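Local coordinates for protein induced by osmotic stress (Scheffersomyces stipitis, PDB 5YWN), which probably reduces ketones, haloketones among them, to alcohols with NADPH, as a short-chain reductase of the dihydroflavonol-4-reductase type, at residues 143-155 with 164-176. The protein carries 1 engineered substitution. Residues are numbered along the deposited sequence; the frame is centred on the assembly and turned at random.
With NAP (NADP nicotinamide-adenine-dinucleotide phosphate), chain B.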
loop_
_atom_site.group_PDB
_atom_site.type_symbol
_atom_site.label_atom_id
_atom_site.label_comp_id
_atom_site.label_asym_id
_atom_site.label_seq_id
_atom_site.Cartn_x
_atom_site.Cartn_y
_atom_site.Cartn_z
ATOM N N SER A 143 -5.166 -8.106 15.034
ATOM C CA SER A 143 -3.796 -7.962 15.498
ATOM C C SER A 143 -2.777 -8.412 14.467
ATOM O O SER A 143 -3.125 -8.902 13.465
ATOM C CB SER A 143 -3.568 -8.712 16.794
ATOM O OG SER A 143 -3.279 -10.034 16.575
ATOM N N GLU A 144 -1.508 -8.242 14.799
ATOM C CA GLU A 144 -0.433 -8.696 13.980
ATOM C C GLU A 144 -0.428 -10.223 13.814
ATOM O O GLU A 144 0.187 -10.710 12.969
ATOM C CB GLU A 144 0.901 -8.206 14.482
ATOM C CG GLU A 144 1.089 -6.693 14.518
ATOM C CD GLU A 144 0.560 -6.047 15.788
ATOM O OE1 GLU A 144 -0.004 -6.755 16.575
ATOM O OE2 GLU A 144 0.709 -4.854 15.961
ATOM N N ALA A 145 -1.068 -10.939 14.712
ATOM C CA ALA A 145 -1.261 -12.368 14.640
ATOM C C ALA A 145 -2.374 -12.903 13.706
ATOM O O ALA A 145 -2.461 -14.060 13.492
ATOM C CB ALA A 145 -1.463 -12.922 16.016
ATOM N N SER A 146 -3.241 -12.039 13.243
ATOM C CA SER A 146 -4.421 -12.400 12.519
ATOM C C SER A 146 -4.132 -12.863 11.099
ATOM O O SER A 146 -3.404 -12.258 10.412
ATOM C CB SER A 146 -5.424 -11.243 12.470
ATOM O OG SER A 146 -5.718 -10.701 13.689
ATOM N N TRP A 147 -4.749 -13.955 10.717
ATOM C CA TRP A 147 -4.684 -14.493 9.379
ATOM C C TRP A 147 -6.079 -14.764 8.806
ATOM O O TRP A 147 -6.924 -15.240 9.477
ATOM C CB TRP A 147 -3.811 -15.733 9.331
ATOM C CG TRP A 147 -2.359 -15.467 9.356
ATOM C CD1 TRP A 147 -1.563 -15.538 10.412
ATOM C CD2 TRP A 147 -1.529 -15.075 8.263
ATOM N NE1 TRP A 147 -0.295 -15.248 10.073
ATOM C CE2 TRP A 147 -0.246 -14.947 8.752
ATOM C CE3 TRP A 147 -1.751 -14.830 6.928
ATOM C CZ2 TRP A 147 0.795 -14.566 7.960
ATOM C CZ3 TRP A 147 -0.744 -14.460 6.166
ATOM C CH2 TRP A 147 0.525 -14.323 6.667
ATOM N N SER A 148 -6.272 -14.415 7.562
ATOM C CA SER A 148 -7.505 -14.673 6.905
ATOM C C SER A 148 -7.813 -16.155 6.759
ATOM O O SER A 148 -6.986 -16.923 6.462
ATOM C CB SER A 148 -7.557 -14.011 5.552
ATOM O OG SER A 148 -8.661 -14.416 4.846
ATOM N N SER A 149 -9.059 -16.487 6.952
ATOM C CA SER A 149 -9.548 -17.808 6.744
ATOM C C SER A 149 -9.996 -18.149 5.333
ATOM O O SER A 149 -10.366 -19.248 5.092
ATOM C CB SER A 149 -10.657 -18.122 7.737
ATOM O OG SER A 149 -11.730 -17.277 7.631
ATOM N N LEU A 150 -9.984 -17.197 4.428
ATOM C CA LEU A 150 -10.416 -17.459 3.084
ATOM C C LEU A 150 -9.555 -18.477 2.387
ATOM O O LEU A 150 -8.382 -18.403 2.428
ATOM C CB LEU A 150 -10.386 -16.210 2.270
ATOM C CG LEU A 150 -11.063 -16.170 0.916
ATOM C CD1 LEU A 150 -12.562 -16.227 1.084
ATOM C CD2 LEU A 150 -10.685 -14.862 0.297
ATOM N N SER A 151 -10.209 -19.408 1.734
ATOM C CA SER A 151 -9.576 -20.426 0.927
ATOM C C SER A 151 -9.217 -19.966 -0.463
ATOM O O SER A 151 -9.832 -19.112 -0.978
ATOM C CB SER A 151 -10.451 -21.657 0.868
ATOM O OG SER A 151 -11.489 -21.512 0.009
ATOM N N TYR A 152 -8.250 -20.600 -1.062
ATOM C CA TYR A 152 -7.874 -20.296 -2.410
ATOM C C TYR A 152 -9.044 -20.557 -3.371
ATOM O O TYR A 152 -9.307 -19.791 -4.228
ATOM C CB TYR A 152 -6.654 -21.086 -2.821
ATOM C CG TYR A 152 -6.039 -20.694 -4.152
ATOM C CD1 TYR A 152 -6.515 -21.194 -5.342
ATOM C CD2 TYR A 152 -4.990 -19.847 -4.211
ATOM C CE1 TYR A 152 -5.946 -20.857 -6.529
ATOM C CE2 TYR A 152 -4.414 -19.509 -5.397
ATOM C CZ TYR A 152 -4.907 -20.007 -6.562
ATOM O OH TYR A 152 -4.347 -19.636 -7.733
ATOM N N GLU A 153 -9.749 -21.638 -3.165
ATOM C CA GLU A 153 -10.891 -21.950 -3.989
ATOM C C GLU A 153 -12.004 -20.872 -3.891
ATOM O O GLU A 153 -12.522 -20.447 -4.876
ATOM C CB GLU A 153 -11.438 -23.321 -3.649
ATOM C CG GLU A 153 -12.738 -23.595 -4.333
ATOM C CD GLU A 153 -13.264 -25.005 -4.155
ATOM O OE1 GLU A 153 -14.317 -25.275 -4.732
ATOM O OE2 GLU A 153 -12.638 -25.791 -3.463
ATOM N N GLN A 154 -12.296 -20.423 -2.691
ATOM C CA GLN A 154 -13.226 -19.342 -2.480
ATOM C C GLN A 154 -12.720 -18.045 -3.115
ATOM O O GLN A 154 -13.458 -17.286 -3.647
ATOM C CB GLN A 154 -13.487 -19.108 -1.013
ATOM C CG GLN A 154 -14.046 -20.249 -0.229
ATOM C CD GLN A 154 -14.169 -19.946 1.281
ATOM O OE1 GLN A 154 -13.208 -19.685 1.982
ATOM N NE2 GLN A 154 -15.396 -20.001 1.767
ATOM N N SER A 155 -11.435 -17.821 -3.014
ATOM C CA SER A 155 -10.841 -16.592 -3.468
ATOM C C SER A 155 -10.999 -16.381 -4.960
ATOM O O SER A 155 -11.115 -15.306 -5.379
ATOM C CB SER A 155 -9.430 -16.460 -2.987
ATOM O OG SER A 155 -8.588 -17.067 -3.842
ATOM N N PHE A 164 -8.271 -10.379 -1.940
ATOM C CA PHE A 164 -8.093 -10.802 -0.580
ATOM C C PHE A 164 -7.209 -12.035 -0.526
ATOM O O PHE A 164 -6.303 -12.083 0.210
ATOM C CB PHE A 164 -9.438 -11.188 0.017
ATOM C CG PHE A 164 -10.079 -10.139 0.842
ATOM C CD1 PHE A 164 -10.761 -9.128 0.266
ATOM C CD2 PHE A 164 -10.046 -10.208 2.196
ATOM C CE1 PHE A 164 -11.371 -8.185 1.022
ATOM C CE2 PHE A 164 -10.649 -9.271 2.956
ATOM C CZ PHE A 164 -11.315 -8.256 2.371
ATOM N N GLY A 165 -7.486 -13.003 -1.360
ATOM C CA GLY A 165 -6.692 -14.171 -1.478
ATOM C C GLY A 165 -5.291 -13.906 -1.953
ATOM O O GLY A 165 -4.410 -14.433 -1.407
ATOM N N SER A 166 -5.135 -13.016 -2.905
ATOM C CA SER A 166 -3.851 -12.714 -3.465
ATOM C C SER A 166 -2.906 -12.235 -2.379
ATOM O O SER A 166 -1.811 -12.622 -2.363
ATOM C CB SER A 166 -3.915 -11.658 -4.584
ATOM O OG SER A 166 -4.156 -10.375 -4.165
ATOM N N LYS A 167 -3.381 -11.392 -1.504
ATOM C CA LYS A 167 -2.583 -10.910 -0.424
ATOM C C LYS A 167 -2.239 -11.944 0.655
ATOM O O LYS A 167 -1.136 -12.078 1.016
ATOM C CB LYS A 167 -3.153 -9.611 0.146
ATOM C CG LYS A 167 -3.515 -8.546 -0.833
ATOM C CD LYS A 167 -2.374 -8.068 -1.672
ATOM C CE LYS A 167 -1.239 -7.613 -0.841
ATOM N NZ LYS A 167 -0.203 -6.939 -1.621
ATOM N N GLN A 168 -3.221 -12.698 1.093
ATOM C CA GLN A 168 -3.013 -13.689 2.080
ATOM C C GLN A 168 -2.013 -14.736 1.622
ATOM O O GLN A 168 -1.149 -15.021 2.322
ATOM C CB GLN A 168 -4.334 -14.385 2.385
ATOM C CG GLN A 168 -4.276 -15.439 3.462
ATOM C CD GLN A 168 -5.349 -16.520 3.377
ATOM O OE1 GLN A 168 -5.136 -17.611 3.809
ATOM N NE2 GLN A 168 -6.491 -16.190 2.847
ATOM N N PHE A 169 -2.194 -15.274 0.439
ATOM C CA PHE A 169 -1.319 -16.282 -0.127
ATOM C C PHE A 169 0.112 -15.859 -0.490
ATOM O O PHE A 169 1.016 -16.539 -0.215
ATOM C CB PHE A 169 -2.022 -17.127 -1.187
ATOM C CG PHE A 169 -3.220 -17.826 -0.651
ATOM C CD1 PHE A 169 -3.088 -18.841 0.219
ATOM C CD2 PHE A 169 -4.458 -17.382 -0.930
ATOM C CE1 PHE A 169 -4.191 -19.440 0.780
ATOM C CE2 PHE A 169 -5.563 -17.959 -0.373
ATOM C CZ PHE A 169 -5.428 -18.985 0.481
ATOM N N ALA A 170 0.245 -14.694 -1.052
ATOM C CA ALA A 170 1.538 -14.142 -1.276
ATOM C C ALA A 170 2.294 -13.930 0.017
ATOM O O ALA A 170 3.362 -14.353 0.096
ATOM C CB ALA A 170 1.448 -12.880 -2.051
ATOM N N GLU A 171 1.676 -13.350 1.030
ATOM C CA GLU A 171 2.313 -13.155 2.314
ATOM C C GLU A 171 2.717 -14.455 3.020
ATOM O O GLU A 171 3.792 -14.559 3.486
ATOM C CB GLU A 171 1.527 -12.244 3.256
ATOM C CG GLU A 171 2.355 -11.718 4.429
ATOM C CD GLU A 171 1.617 -11.131 5.621
ATOM O OE1 GLU A 171 0.532 -10.640 5.508
ATOM O OE2 GLU A 171 2.187 -11.187 6.682
ATOM N N ARG A 172 1.840 -15.437 3.001
ATOM C CA ARG A 172 2.136 -16.747 3.512
ATOM C C ARG A 172 3.333 -17.357 2.750
ATOM O O ARG A 172 4.184 -17.890 3.322
ATOM C CB ARG A 172 0.932 -17.650 3.409
ATOM C CG ARG A 172 -0.165 -17.465 4.438
ATOM C CD ARG A 172 -1.255 -18.478 4.194
ATOM N NE ARG A 172 -2.490 -18.290 4.906
ATOM C CZ ARG A 172 -2.676 -18.552 6.178
ATOM N NH1 ARG A 172 -3.841 -18.365 6.713
ATOM N NH2 ARG A 172 -1.722 -19.008 6.907
ATOM N N ALA A 173 3.359 -17.193 1.459
ATOM C CA ALA A 173 4.426 -17.669 0.649
ATOM C C ALA A 173 5.757 -17.007 1.008
ATOM O O ALA A 173 6.723 -17.647 1.090
ATOM C CB ALA A 173 4.113 -17.493 -0.808
ATOM N N ALA A 174 5.729 -15.723 1.272
ATOM C CA ALA A 174 6.912 -15.000 1.680
ATOM C C ALA A 174 7.470 -15.539 3.015
ATOM O O ALA A 174 8.595 -15.868 3.091
ATOM C CB ALA A 174 6.620 -13.532 1.774
ATOM N N TRP A 175 6.614 -15.709 4.003
ATOM C CA TRP A 175 7.006 -16.295 5.259
ATOM C C TRP A 175 7.500 -17.736 5.086
ATOM O O TRP A 175 8.472 -18.118 5.670
ATOM C CB TRP A 175 5.925 -16.181 6.313
ATOM C CG TRP A 175 5.643 -14.754 6.732
ATOM C CD1 TRP A 175 4.505 -14.098 6.578
ATOM C CD2 TRP A 175 6.543 -13.845 7.329
ATOM N NE1 TRP A 175 4.598 -12.853 7.040
ATOM C CE2 TRP A 175 5.847 -12.644 7.508
ATOM C CE3 TRP A 175 7.867 -13.912 7.723
ATOM C CZ2 TRP A 175 6.412 -11.542 8.074
ATOM C CZ3 TRP A 175 8.437 -12.816 8.276
ATOM C CH2 TRP A 175 7.704 -11.639 8.457
ATOM N N GLU A 176 6.842 -18.481 4.225
ATOM C CA GLU A 176 7.249 -19.819 3.925
ATOM C C GLU A 176 8.646 -19.883 3.288
ATOM O O GLU A 176 9.412 -20.699 3.632
ATOM C CB GLU A 176 6.254 -20.539 3.055
ATOM C CG GLU A 176 6.530 -22.003 2.945
ATOM C CD GLU A 176 6.189 -22.574 1.592
ATOM O OE1 GLU A 176 5.199 -22.130 0.959
ATOM O OE2 GLU A 176 6.903 -23.487 1.152
HETATM P PA NAP B . -1.739 0.952 -7.268
HETATM O O1A NAP B . -1.648 2.442 -7.045
HETATM O O2A NAP B . -2.544 0.411 -8.426
HETATM O O5B NAP B . -0.244 0.366 -7.377
HETATM C C5B NAP B . -0.002 -0.887 -8.013
HETATM C C4B NAP B . 1.291 -0.816 -8.816
HETATM O O4B NAP B . 1.820 -2.132 -9.011
HETATM C C3B NAP B . 1.065 -0.197 -10.187
HETATM O O3B NAP B . 1.833 1.002 -10.335
HETATM C C2B NAP B . 1.496 -1.238 -11.201
HETATM O O2B NAP B . 2.547 -0.739 -12.022
HETATM C C1B NAP B . 1.964 -2.444 -10.399
HETATM N N9A NAP B . 1.144 -3.633 -10.742
HETATM C C8A NAP B . -0.173 -3.775 -10.497
HETATM N N7A NAP B . -0.614 -4.982 -10.936
HETATM C C5A NAP B . 0.434 -5.633 -11.474
HETATM C C6A NAP B . 0.663 -6.946 -12.119
HETATM N N6A NAP B . -0.349 -7.833 -12.281
HETATM N N1A NAP B . 1.915 -7.229 -12.541
HETATM C C2A NAP B . 2.936 -6.363 -12.390
HETATM N N3A NAP B . 2.792 -5.156 -11.814
HETATM C C4A NAP B . 1.592 -4.738 -11.344
HETATM O O3 NAP B . -2.285 0.273 -5.913
HETATM P PN NAP B . -1.931 0.912 -4.479
HETATM O O1N NAP B . -3.221 1.334 -3.818
HETATM O O2N NAP B . -0.819 1.916 -4.670
HETATM O O5D NAP B . -1.338 -0.348 -3.670
HETATM C C5D NAP B . 0.068 -0.481 -3.466
HETATM C C4D NAP B . 0.363 -1.778 -2.723
HETATM O O4D NAP B . 0.001 -1.650 -1.344
HETATM C C3D NAP B . -0.416 -2.949 -3.302
HETATM O O3D NAP B . 0.473 -3.932 -3.842
HETATM C C2D NAP B . -1.225 -3.528 -2.159
HETATM O O2D NAP B . -0.893 -4.904 -1.948
HETATM C C1D NAP B . -0.883 -2.697 -0.932
HETATM N N1N NAP B . -2.105 -2.136 -0.346
HETATM C C2N NAP B . -2.532 -0.927 -0.733
HETATM C C3N NAP B . -3.688 -0.377 -0.191
HETATM C C7N NAP B . -4.159 0.978 -0.630
HETATM O O7N NAP B . -5.288 1.340 -0.343
HETATM N N7N NAP B . -3.328 1.753 -1.325
HETATM C C4N NAP B . -4.402 -1.092 0.759
HETATM C C5N NAP B . -3.939 -2.342 1.143
HETATM C C6N NAP B . -2.778 -2.846 0.570
HETATM P P2B NAP B . 2.214 0.025 -13.400
HETATM O O1X NAP B . 3.439 -0.211 -14.252
HETATM O O2X NAP B . 0.965 -0.657 -13.902
HETATM O O3X NAP B . 2.014 1.462 -12.980
HETATM O O HOH W 1 -7.524 -13.422 2.342
HETATM O O HOH W 2 -6.630 -19.813 4.232
#
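Gln-168 reaches out from helix 159-181 and gives its NE2 to the backbone O of Leu-150, a nearly straight bond of 2.9 Å lying close to the amide plane. Its side chain sets CG opposite the backbone N (chi1 -178°) and runs on extended, which carries the amide against the 147-151 loop of this Rossmann-fold reductase. The fit also fixes which way round the amide sits: OE1 takes both NE, at 2.9 Å, and NH1 of Arg-172, which grips it side-on, NE in the carbonyl plane on a lone pair and NH1 above that plane. One water links NE2 to Ser-148 OG, which also bonds Ser-130 O, and a second joins OE1 to Leu-150 O. Were Gln-168 an alanine, Leu-150 O would probably lose its amide donor, and NE and NH1 of Arg-172 their shared acceptor, leaving the guanidinium less firmly fixed in rotation over Trp-147.

Held this way, the guanidinium stacks over one face of Trp-147, its centre 4.6 Å from that of the ring and the planes 26° apart, while NH1 makes a weak bond to Ser-148 O. The far end of the indole meets Glu-171, Trp-147 CH2 coming within 3.5 Å of Glu-171 CD; that carboxylate is salt-bridged to Arg-258, and its OE2 also accepts a hydrogen bond from Trp-175 NE1. From the same helix, one turn before Glu-171, Lys-167 faces the other way, to the NADP, so the helix carries the cofactor site on one side and this loop on another.

Further along, Tyr-152, right after the N-cap residue Ser-151, turns its edge to the face of Phe-169 in a T-shaped pair. Where the two backbones run nearest, by CA atoms, Gly-165 offers no side chain, and Ser-155 CB rests 3.9 Å from Gly-165 CA.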